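Local coordinates for protein ethylbenzene dehydrogenase alpha-subunit (Aromatoleum aromaticum, PDB 2IVF) that belongs to the molybdopterin oxidoreductase family and holds a molybdenum atom, an iron/sulfur cluster and the ligands MGD and MD1, at residues 183-192 and 206-217; 534-545 and 951-959. One frame throughout, in Å; residues are numbered along the deposited sequence.

Contact 1: 183-192 and 206-217; sequences SDGFILDAPH and MTYLMDGVSPDI. With MD1 (phosphoric acid 4-(2-amino-4-oxo-3,4,5,6,-tetrahydro-pteridin-6-yl)-2-hydroxy-3,4-dimercapto-but-3-en-yl ester guanylate ester), chain N; ACT (acetate ion), chain E.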
# COMPACT_ATOMS: atom_id res chain seq x y z
N SER A 183 -29.66 -20.25 18.82
CA SER A 183 -28.86 -19.70 17.79
C SER A 183 -27.77 -18.74 18.30
O SER A 183 -26.88 -18.37 17.54
CB SER A 183 -29.79 -19.02 16.76
OG SER A 183 -30.34 -17.81 17.25
N ASP A 184 -27.84 -18.34 19.58
CA ASP A 184 -26.80 -17.45 20.14
C ASP A 184 -25.37 -18.03 20.17
O ASP A 184 -24.40 -17.28 20.36
CB ASP A 184 -27.22 -16.96 21.54
CG ASP A 184 -27.85 -15.55 21.52
OD1 ASP A 184 -28.05 -14.99 20.42
OD2 ASP A 184 -28.10 -15.00 22.64
N GLY A 185 -25.23 -19.34 19.94
CA GLY A 185 -23.92 -19.99 19.95
C GLY A 185 -23.02 -19.78 18.74
O GLY A 185 -21.83 -20.10 18.80
N PHE A 186 -23.60 -19.24 17.66
CA PHE A 186 -22.92 -19.03 16.39
C PHE A 186 -22.60 -17.56 16.24
O PHE A 186 -23.48 -16.72 16.39
CB PHE A 186 -23.80 -19.46 15.21
CG PHE A 186 -23.14 -19.28 13.86
CD1 PHE A 186 -22.35 -20.28 13.34
CD2 PHE A 186 -23.37 -18.14 13.08
CE1 PHE A 186 -21.75 -20.13 12.10
CE2 PHE A 186 -22.74 -17.97 11.85
CZ PHE A 186 -21.94 -18.95 11.35
N ILE A 187 -21.33 -17.26 15.92
CA ILE A 187 -20.87 -15.91 15.75
C ILE A 187 -20.13 -15.83 14.46
O ILE A 187 -19.14 -16.52 14.28
CB ILE A 187 -19.93 -15.46 16.92
CG1 ILE A 187 -20.64 -15.71 18.24
CG2 ILE A 187 -19.53 -13.94 16.83
CD1 ILE A 187 -19.80 -15.34 19.38
N LEU A 188 -20.64 -15.00 13.55
CA LEU A 188 -19.88 -14.60 12.39
C LEU A 188 -19.33 -13.25 12.79
O LEU A 188 -20.03 -12.24 12.77
CB LEU A 188 -20.76 -14.50 11.16
CG LEU A 188 -20.12 -13.93 9.90
CD1 LEU A 188 -18.75 -14.57 9.59
CD2 LEU A 188 -21.11 -14.12 8.72
N ASP A 189 -18.08 -13.23 13.18
CA ASP A 189 -17.53 -12.06 13.85
C ASP A 189 -17.13 -11.02 12.83
O ASP A 189 -16.09 -11.16 12.21
CB ASP A 189 -16.33 -12.50 14.64
CG ASP A 189 -15.74 -11.40 15.51
OD1 ASP A 189 -16.25 -10.25 15.45
OD2 ASP A 189 -14.77 -11.70 16.24
N ALA A 190 -17.94 -9.99 12.66
CA ALA A 190 -17.51 -8.76 12.02
C ALA A 190 -16.80 -9.03 10.67
O ALA A 190 -15.71 -8.52 10.42
CB ALA A 190 -16.57 -7.89 13.01
N PRO A 191 -17.46 -9.79 9.75
CA PRO A 191 -16.76 -10.00 8.48
C PRO A 191 -16.67 -8.72 7.70
O PRO A 191 -17.64 -7.94 7.66
CB PRO A 191 -17.69 -10.99 7.73
CG PRO A 191 -19.01 -10.73 8.29
CD PRO A 191 -18.79 -10.39 9.74
N HIS A 192 -15.50 -8.49 7.06
CA HIS A 192 -15.35 -7.38 6.15
C HIS A 192 -15.74 -7.82 4.75
O HIS A 192 -16.31 -8.89 4.58
CB HIS A 192 -13.93 -6.80 6.23
CG HIS A 192 -13.89 -5.31 6.12
ND1 HIS A 192 -14.63 -4.63 5.17
CD2 HIS A 192 -13.18 -4.37 6.79
CE1 HIS A 192 -14.42 -3.33 5.31
NE2 HIS A 192 -13.53 -3.14 6.27
N MET A 206 -26.38 -16.08 5.61
CA MET A 206 -26.28 -17.29 6.43
C MET A 206 -26.62 -17.02 7.89
O MET A 206 -27.44 -17.70 8.49
CB MET A 206 -24.87 -17.85 6.30
CG MET A 206 -24.58 -19.10 7.11
SD MET A 206 -22.81 -19.23 7.41
CE MET A 206 -22.30 -17.53 7.48
N THR A 207 -25.99 -16.00 8.46
CA THR A 207 -26.18 -15.69 9.86
C THR A 207 -27.61 -15.27 10.11
O THR A 207 -28.28 -15.77 11.01
CB THR A 207 -25.17 -14.62 10.32
OG1 THR A 207 -23.85 -15.02 9.91
CG2 THR A 207 -25.25 -14.45 11.86
N TYR A 208 -28.12 -14.41 9.24
CA TYR A 208 -29.53 -14.02 9.31
C TYR A 208 -30.51 -15.20 9.20
O TYR A 208 -31.50 -15.33 9.97
CB TYR A 208 -29.77 -13.01 8.19
CG TYR A 208 -31.18 -12.59 8.01
CD1 TYR A 208 -31.96 -12.20 9.10
CD2 TYR A 208 -31.74 -12.53 6.74
CE1 TYR A 208 -33.26 -11.77 8.91
CE2 TYR A 208 -33.04 -12.13 6.55
CZ TYR A 208 -33.79 -11.74 7.63
OH TYR A 208 -35.09 -11.33 7.43
N LEU A 209 -30.27 -16.09 8.25
CA LEU A 209 -31.14 -17.25 8.16
C LEU A 209 -31.08 -18.10 9.44
O LEU A 209 -32.09 -18.68 9.84
CB LEU A 209 -30.80 -18.08 6.94
CG LEU A 209 -31.23 -17.49 5.60
CD1 LEU A 209 -30.79 -18.41 4.46
CD2 LEU A 209 -32.73 -17.34 5.56
N MET A 210 -29.91 -18.16 10.07
CA MET A 210 -29.72 -19.01 11.27
C MET A 210 -30.02 -18.26 12.56
O MET A 210 -30.05 -18.87 13.67
CB MET A 210 -28.29 -19.53 11.31
CG MET A 210 -27.99 -20.47 10.18
SD MET A 210 -26.46 -21.39 10.45
CE MET A 210 -25.25 -20.18 10.54
N ASP A 211 -30.27 -16.96 12.41
CA ASP A 211 -30.36 -16.01 13.53
C ASP A 211 -29.12 -16.08 14.42
O ASP A 211 -29.21 -16.11 15.65
CB ASP A 211 -31.64 -16.23 14.33
CG ASP A 211 -31.86 -15.14 15.37
OD1 ASP A 211 -31.54 -13.98 15.05
OD2 ASP A 211 -32.28 -15.45 16.50
N GLY A 212 -27.96 -16.18 13.78
CA GLY A 212 -26.68 -16.13 14.49
C GLY A 212 -26.35 -14.70 14.85
O GLY A 212 -27.13 -13.79 14.58
N VAL A 213 -25.19 -14.50 15.47
CA VAL A 213 -24.79 -13.22 16.01
C VAL A 213 -23.70 -12.69 15.11
O VAL A 213 -22.77 -13.42 14.78
CB VAL A 213 -24.25 -13.33 17.45
CG1 VAL A 213 -23.88 -11.95 17.95
CG2 VAL A 213 -25.28 -14.02 18.34
N SER A 214 -23.86 -11.45 14.63
CA SER A 214 -22.85 -10.84 13.77
C SER A 214 -22.41 -9.47 14.34
O SER A 214 -23.02 -8.43 14.05
CB SER A 214 -23.34 -10.65 12.33
OG SER A 214 -24.14 -11.75 11.86
N PRO A 215 -21.39 -9.48 15.19
CA PRO A 215 -20.85 -8.22 15.64
C PRO A 215 -20.61 -7.23 14.51
O PRO A 215 -20.16 -7.62 13.40
CB PRO A 215 -19.56 -8.65 16.33
CG PRO A 215 -19.90 -9.96 16.95
CD PRO A 215 -20.75 -10.62 15.89
N ASP A 216 -20.97 -5.99 14.77
CA ASP A 216 -20.93 -4.89 13.74
C ASP A 216 -19.54 -4.65 13.17
O ASP A 216 -18.64 -4.30 13.91
CB ASP A 216 -21.43 -3.61 14.37
CG ASP A 216 -21.71 -2.52 13.39
OD1 ASP A 216 -20.83 -2.17 12.58
OD2 ASP A 216 -22.84 -1.96 13.47
N ILE A 217 -19.38 -4.85 11.87
CA ILE A 217 -18.08 -4.76 11.22
C ILE A 217 -17.46 -3.38 11.48
O ILE A 217 -16.33 -3.28 11.89
CB ILE A 217 -18.18 -5.05 9.70
CG1 ILE A 217 -16.89 -4.66 8.95
CG2 ILE A 217 -19.37 -4.34 9.05
CD1 ILE A 217 -15.68 -5.49 9.33
PB MD1 N . -9.44 -7.51 8.77
O3B MD1 N . -8.20 -7.66 7.80
O1B MD1 N . -10.64 -7.37 7.91
O2B MD1 N . -9.38 -8.44 9.92
O3A MD1 N . -9.15 -6.08 9.40
C10 MD1 N . -9.64 -4.86 8.82
C11 MD1 N . -8.98 -3.77 9.64
O11 MD1 N . -7.61 -3.71 9.11
C12 MD1 N . -9.65 -2.44 9.39
S12 MD1 N . -10.66 -2.18 8.04
C13 MD1 N . -9.41 -1.36 10.20
S13 MD1 N . -10.09 0.16 9.91
C14 MD1 N . -8.55 -1.44 11.40
N15 MD1 N . -7.39 -0.62 11.47
C16 MD1 N . -6.49 -0.74 12.50
C15 MD1 N . -5.46 0.18 12.55
O14 MD1 N . -5.35 1.10 11.69
N17 MD1 N . -4.55 -0.03 13.54
C17 MD1 N . -4.70 -1.06 14.47
N16 MD1 N . -3.77 -1.16 15.41
N18 MD1 N . -5.75 -1.90 14.42
C20 MD1 N . -6.63 -1.74 13.45
N8 MD1 N . -7.72 -2.56 13.43
C7 MD1 N . -8.72 -2.56 12.40
PA MD1 N . -7.20 -8.88 7.47
O1A MD1 N . -6.66 -8.58 6.11
O2A MD1 N . -6.21 -8.97 8.58
O5' MD1 N . -8.07 -10.19 7.45
C5' MD1 N . -8.95 -10.34 6.35
C4' MD1 N . -8.77 -11.68 5.75
O4' MD1 N . -9.58 -11.63 4.58
C1' MD1 N . -8.93 -12.52 3.67
N9 MD1 N . -9.32 -12.35 2.26
C4 MD1 N . -10.13 -13.18 1.63
N3 MD1 N . -10.77 -14.29 2.08
C2 MD1 N . -11.56 -14.99 1.27
N2 MD1 N . -12.21 -16.09 1.73
N1 MD1 N . -11.64 -14.60 -0.05
C6 MD1 N . -11.03 -13.49 -0.58
O6 MD1 N . -11.23 -13.20 -1.76
C5 MD1 N . -10.24 -12.73 0.30
N7 MD1 N . -9.48 -11.65 0.18
C8 MD1 N . -8.94 -11.42 1.38
C2' MD1 N . -7.45 -12.22 3.82
O2' MD1 N . -6.59 -13.32 3.43
C3' MD1 N . -7.32 -11.83 5.30
O3' MD1 N . -6.67 -12.87 6.09
C ACT E . -13.52 0.18 6.05
O ACT E . -12.82 -0.60 6.69
OXT ACT E . -12.91 1.26 5.79
CH3 ACT E . -14.92 -0.15 5.69
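F186 and V213 meet backbone to backbone where a beta-alpha-beta unit closes on itself: strand 186-188 leads through helix 197-210 to residues 213-215, which run beside the first strand in parallel. The hydrogen bonds across it are few. V213 N donates to F186 O at 2.9 Å, and L188 N donates to V213 O at 2.9 Å. Together they make a single bridge, flanked by CA-H...O contacts from I187 to V213 and from S214 to L188. Just before it, a Schellman motif with D211 at positive phi ends the helix. S183 OG donates to D211 O at 2.6 Å, coming from above the carbonyl plane, 41° out of it. R593 also binds that oxygen, while H713 takes the D211 carboxylate.

Sulfur-aromatic and CH-pi contacts follow. The F186 side chain leaves its strand with chi1 at -180°, CG opposite the backbone N, which carries the ring to helix 197-210, where M210 CE sits over the face, 3.5 Å from the F186 ring centroid. M206 SD comes in obliquely, and T207 OG1, bonded to G203 O, lies at the ring's edge. In a second CH-pi contact, I217 CG1 lies 4.3 Å from the H192 ring centroid, over its face.

In the aliphatic packing, the I187 and P215 side chains cross at about a right angle, I187 CG2 coming within 3.7 Å of P215 CD.

H192 belongs to the MD1 pocket, its side chain about 4 Å from the molybdenum atom. H192 NE2 donates a hydrogen bond to O of an acetate, probably from the crystallisation liquor, at 2.7 Å. The chemistry implies a division of labour: hydrocarbon backs the imidazole face, leaving the NE2 edge to the polar site.

Contact 2: 534-545 and 951-959; sequences MKVVTSAVGLVP and QFRYYFMNG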
# COMPACT_ATOMS: atom_id res chain seq x y z
N MET A 534 -33.76 1.86 10.25
CA MET A 534 -32.46 1.24 10.39
C MET A 534 -32.23 0.69 11.79
O MET A 534 -31.66 -0.38 11.95
CB MET A 534 -31.36 2.22 10.03
CG MET A 534 -31.23 2.46 8.54
SD MET A 534 -30.98 0.96 7.56
CE MET A 534 -29.30 0.54 8.13
N LYS A 535 -32.67 1.44 12.79
CA LYS A 535 -32.53 1.01 14.16
C LYS A 535 -33.19 -0.35 14.35
O LYS A 535 -32.59 -1.25 14.91
CB LYS A 535 -33.11 2.05 15.14
CG LYS A 535 -32.38 3.39 15.11
CD LYS A 535 -32.52 4.21 16.40
CE LYS A 535 -33.85 4.92 16.51
NZ LYS A 535 -33.91 5.83 17.72
N VAL A 536 -34.40 -0.50 13.82
CA VAL A 536 -35.13 -1.76 13.97
C VAL A 536 -34.55 -2.89 13.17
O VAL A 536 -34.22 -3.95 13.71
CB VAL A 536 -36.58 -1.59 13.56
CG1 VAL A 536 -37.29 -2.94 13.57
CG2 VAL A 536 -37.25 -0.59 14.51
N VAL A 537 -34.39 -2.69 11.88
CA VAL A 537 -33.90 -3.76 11.05
C VAL A 537 -32.52 -4.27 11.52
O VAL A 537 -32.24 -5.45 11.42
CB VAL A 537 -33.85 -3.35 9.58
CG1 VAL A 537 -35.25 -2.82 9.13
CG2 VAL A 537 -32.78 -2.30 9.37
N THR A 538 -31.65 -3.41 12.03
CA THR A 538 -30.28 -3.83 12.41
C THR A 538 -30.36 -4.97 13.45
O THR A 538 -29.72 -6.03 13.35
CB THR A 538 -29.50 -2.66 13.02
OG1 THR A 538 -29.32 -1.64 12.02
CG2 THR A 538 -28.12 -3.12 13.55
N SER A 539 -31.18 -4.74 14.45
CA SER A 539 -31.37 -5.71 15.52
C SER A 539 -32.21 -6.94 15.09
O SER A 539 -32.07 -8.03 15.68
CB SER A 539 -32.04 -5.00 16.69
OG SER A 539 -31.16 -4.00 17.18
N ALA A 540 -33.10 -6.76 14.12
CA ALA A 540 -33.89 -7.87 13.59
C ALA A 540 -32.98 -8.86 12.84
O ALA A 540 -33.29 -10.04 12.78
CB ALA A 540 -34.98 -7.35 12.65
N VAL A 541 -31.89 -8.39 12.27
CA VAL A 541 -31.01 -9.28 11.50
C VAL A 541 -29.76 -9.73 12.26
O VAL A 541 -28.86 -10.32 11.65
CB VAL A 541 -30.61 -8.63 10.14
CG1 VAL A 541 -31.89 -8.14 9.38
CG2 VAL A 541 -29.65 -7.50 10.36
N GLY A 542 -29.67 -9.42 13.57
CA GLY A 542 -28.57 -9.95 14.44
C GLY A 542 -27.23 -9.21 14.37
O GLY A 542 -26.19 -9.76 14.78
N LEU A 543 -27.26 -7.98 13.86
CA LEU A 543 -26.09 -7.13 13.83
C LEU A 543 -26.07 -6.40 15.16
O LEU A 543 -27.03 -5.72 15.52
CB LEU A 543 -26.16 -6.14 12.69
CG LEU A 543 -26.01 -6.78 11.31
CD1 LEU A 543 -26.52 -5.87 10.22
CD2 LEU A 543 -24.54 -7.16 11.06
N VAL A 544 -24.96 -6.54 15.88
CA VAL A 544 -24.91 -6.17 17.29
C VAL A 544 -23.64 -5.36 17.58
O VAL A 544 -22.60 -5.57 16.92
CB VAL A 544 -25.02 -7.45 18.20
CG1 VAL A 544 -26.23 -8.27 17.80
CG2 VAL A 544 -23.75 -8.30 18.08
N PRO A 545 -23.71 -4.40 18.51
CA PRO A 545 -22.49 -3.66 18.93
C PRO A 545 -21.43 -4.62 19.42
O PRO A 545 -21.75 -5.44 20.28
CB PRO A 545 -22.98 -2.79 20.11
CG PRO A 545 -24.32 -3.36 20.51
CD PRO A 545 -24.90 -3.95 19.25
N GLN A 951 -29.64 11.92 18.68
CA GLN A 951 -28.49 11.50 17.88
C GLN A 951 -27.59 10.48 18.60
O GLN A 951 -26.57 10.07 18.06
CB GLN A 951 -27.65 12.68 17.44
CG GLN A 951 -27.08 13.57 18.55
CD GLN A 951 -27.84 14.86 18.63
OE1 GLN A 951 -29.05 14.83 18.83
NE2 GLN A 951 -27.16 15.98 18.46
N PHE A 952 -27.95 10.11 19.81
CA PHE A 952 -27.26 9.05 20.55
C PHE A 952 -28.01 7.76 20.31
O PHE A 952 -29.07 7.52 20.91
CB PHE A 952 -27.19 9.39 22.04
CG PHE A 952 -26.34 10.62 22.37
CD1 PHE A 952 -25.56 11.26 21.42
CD2 PHE A 952 -26.32 11.11 23.67
CE1 PHE A 952 -24.81 12.38 21.76
CE2 PHE A 952 -25.58 12.24 24.01
CZ PHE A 952 -24.83 12.86 23.07
N ARG A 953 -27.49 6.92 19.42
CA ARG A 953 -28.22 5.72 18.96
C ARG A 953 -27.33 4.76 18.22
O ARG A 953 -26.22 5.09 17.83
CB ARG A 953 -29.39 6.10 18.06
CG ARG A 953 -28.99 6.77 16.77
CD ARG A 953 -30.12 7.67 16.20
NE ARG A 953 -29.59 8.77 15.35
CZ ARG A 953 -30.33 9.78 14.88
NH1 ARG A 953 -31.62 9.84 15.17
NH2 ARG A 953 -29.80 10.73 14.13
N TYR A 954 -27.84 3.54 18.05
CA TYR A 954 -27.14 2.54 17.29
C TYR A 954 -28.03 1.98 16.20
O TYR A 954 -29.18 1.59 16.43
CB TYR A 954 -26.63 1.39 18.19
CG TYR A 954 -26.07 0.24 17.37
CD1 TYR A 954 -24.91 0.41 16.62
CD2 TYR A 954 -26.74 -0.97 17.26
CE1 TYR A 954 -24.39 -0.63 15.82
CE2 TYR A 954 -26.21 -2.02 16.48
CZ TYR A 954 -25.07 -1.83 15.76
OH TYR A 954 -24.55 -2.85 14.96
N TYR A 955 -27.47 1.94 15.00
CA TYR A 955 -27.97 1.07 13.95
C TYR A 955 -26.70 0.70 13.18
O TYR A 955 -25.62 1.20 13.51
CB TYR A 955 -29.01 1.77 13.08
CG TYR A 955 -28.54 3.07 12.45
CD1 TYR A 955 -27.84 3.05 11.25
CD2 TYR A 955 -28.82 4.31 13.02
CE1 TYR A 955 -27.41 4.23 10.64
CE2 TYR A 955 -28.36 5.51 12.39
CZ TYR A 955 -27.68 5.46 11.20
OH TYR A 955 -27.21 6.62 10.54
N PHE A 956 -26.83 -0.17 12.18
CA PHE A 956 -25.70 -0.86 11.58
C PHE A 956 -24.62 0.15 11.16
O PHE A 956 -24.92 1.15 10.49
CB PHE A 956 -26.19 -1.70 10.41
CG PHE A 956 -25.10 -2.43 9.66
CD1 PHE A 956 -24.10 -3.14 10.32
CD2 PHE A 956 -25.12 -2.46 8.27
CE1 PHE A 956 -23.11 -3.83 9.61
CE2 PHE A 956 -24.12 -3.16 7.56
CZ PHE A 956 -23.13 -3.83 8.24
N MET A 957 -23.38 -0.15 11.58
CA MET A 957 -22.18 0.65 11.36
C MET A 957 -22.11 1.99 12.07
O MET A 957 -21.09 2.71 11.96
CB MET A 957 -21.95 0.85 9.86
CG MET A 957 -21.92 -0.46 9.10
SD MET A 957 -21.61 -0.21 7.35
CE MET A 957 -22.91 0.98 7.07
N ASN A 958 -23.15 2.33 12.82
CA ASN A 958 -23.29 3.67 13.37
C ASN A 958 -23.66 3.64 14.84
O ASN A 958 -24.74 3.26 15.20
CB ASN A 958 -24.40 4.42 12.62
CG ASN A 958 -24.03 4.73 11.21
OD1 ASN A 958 -23.64 5.85 10.90
ND2 ASN A 958 -24.13 3.73 10.34
N GLY A 959 -22.74 4.06 15.68
CA GLY A 959 -23.07 4.22 17.09
C GLY A 959 -22.56 3.05 17.90
O GLY A 959 -21.97 2.12 17.37
O HOH W 1 -33.32 8.32 16.94
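T538 and F956 join the end of helix 526-540 to a type II beta turn, Y955 to N958, and the contact illustrates how one threonine can tie a helix to a distant loop. T538 OG1 lies anti to its own carbonyl carbon (chi1 -65°), which places it between two backbones. It accepts a hydrogen bond from F956 N at 2.9 Å, somewhat bent (142°), and donates one to M534 O at 2.7 Å. T538 N reaches the same M534 oxygen from the opposite face of its plane, so two donors grip that carbonyl.

Three aromatic rings are turned differently against the helix and the short strand after it. The F956 ring is sandwiched: M957 CG stands over the centre of one face, while L543 CD1 lies over the other, off centre and 3.9 Å from the F956 ring centroid. Y954 is met obliquely by P545 CD, 3.6 Å from Y954 CE2, and the T538 side chain crosses that of Y954 at about a right angle, with CG2 oblique to the ring. L543 O lies at the edge of the Y954 ring, and the Y954 hydroxyl probably hydrogen-bonds to D216. Y955 leans on M534, whose CB approaches Y955 CG at 3.8 Å from an oblique direction, and N958 CB rests over one of its faces.

Inside the turn, N958 ND2 donates to F956 O in the plane of its own amide, helping to hold the peptide in place. Beside the helix, K535 and R953 keep their like charges apart; R953 NH2 is bound by G233 O and P806 O. A water bridges K535 and R953, accepting from K535 NZ at 2.7 Å and from R953 NH1 at 2.9 Å, in the plane of the guanidinium.

Overall arrangement
Both contacts are buried, on the same side of the chain's centre, with contact 2 also reaching partly exposed residues of helix 526-540. They share a small parallel sheet, in which strand 214-215 of contact 1 lies beside strand 543-544 of contact 2. D216 links the contacts, its side chain reaching the turn of contact 2, where M957 N is a probable hydrogen-bond partner. Contact 1 is local in sequence, a backbone bridge with methionine-aromatic packing, and ends in the pocket of MD1. Contact 2 brings together segments about 400 residues apart, relies on side-chain-to-backbone bonding, aromatic packing and a water bridge, and lies farther from that ligand, with the F956 side chain about 13 Å away.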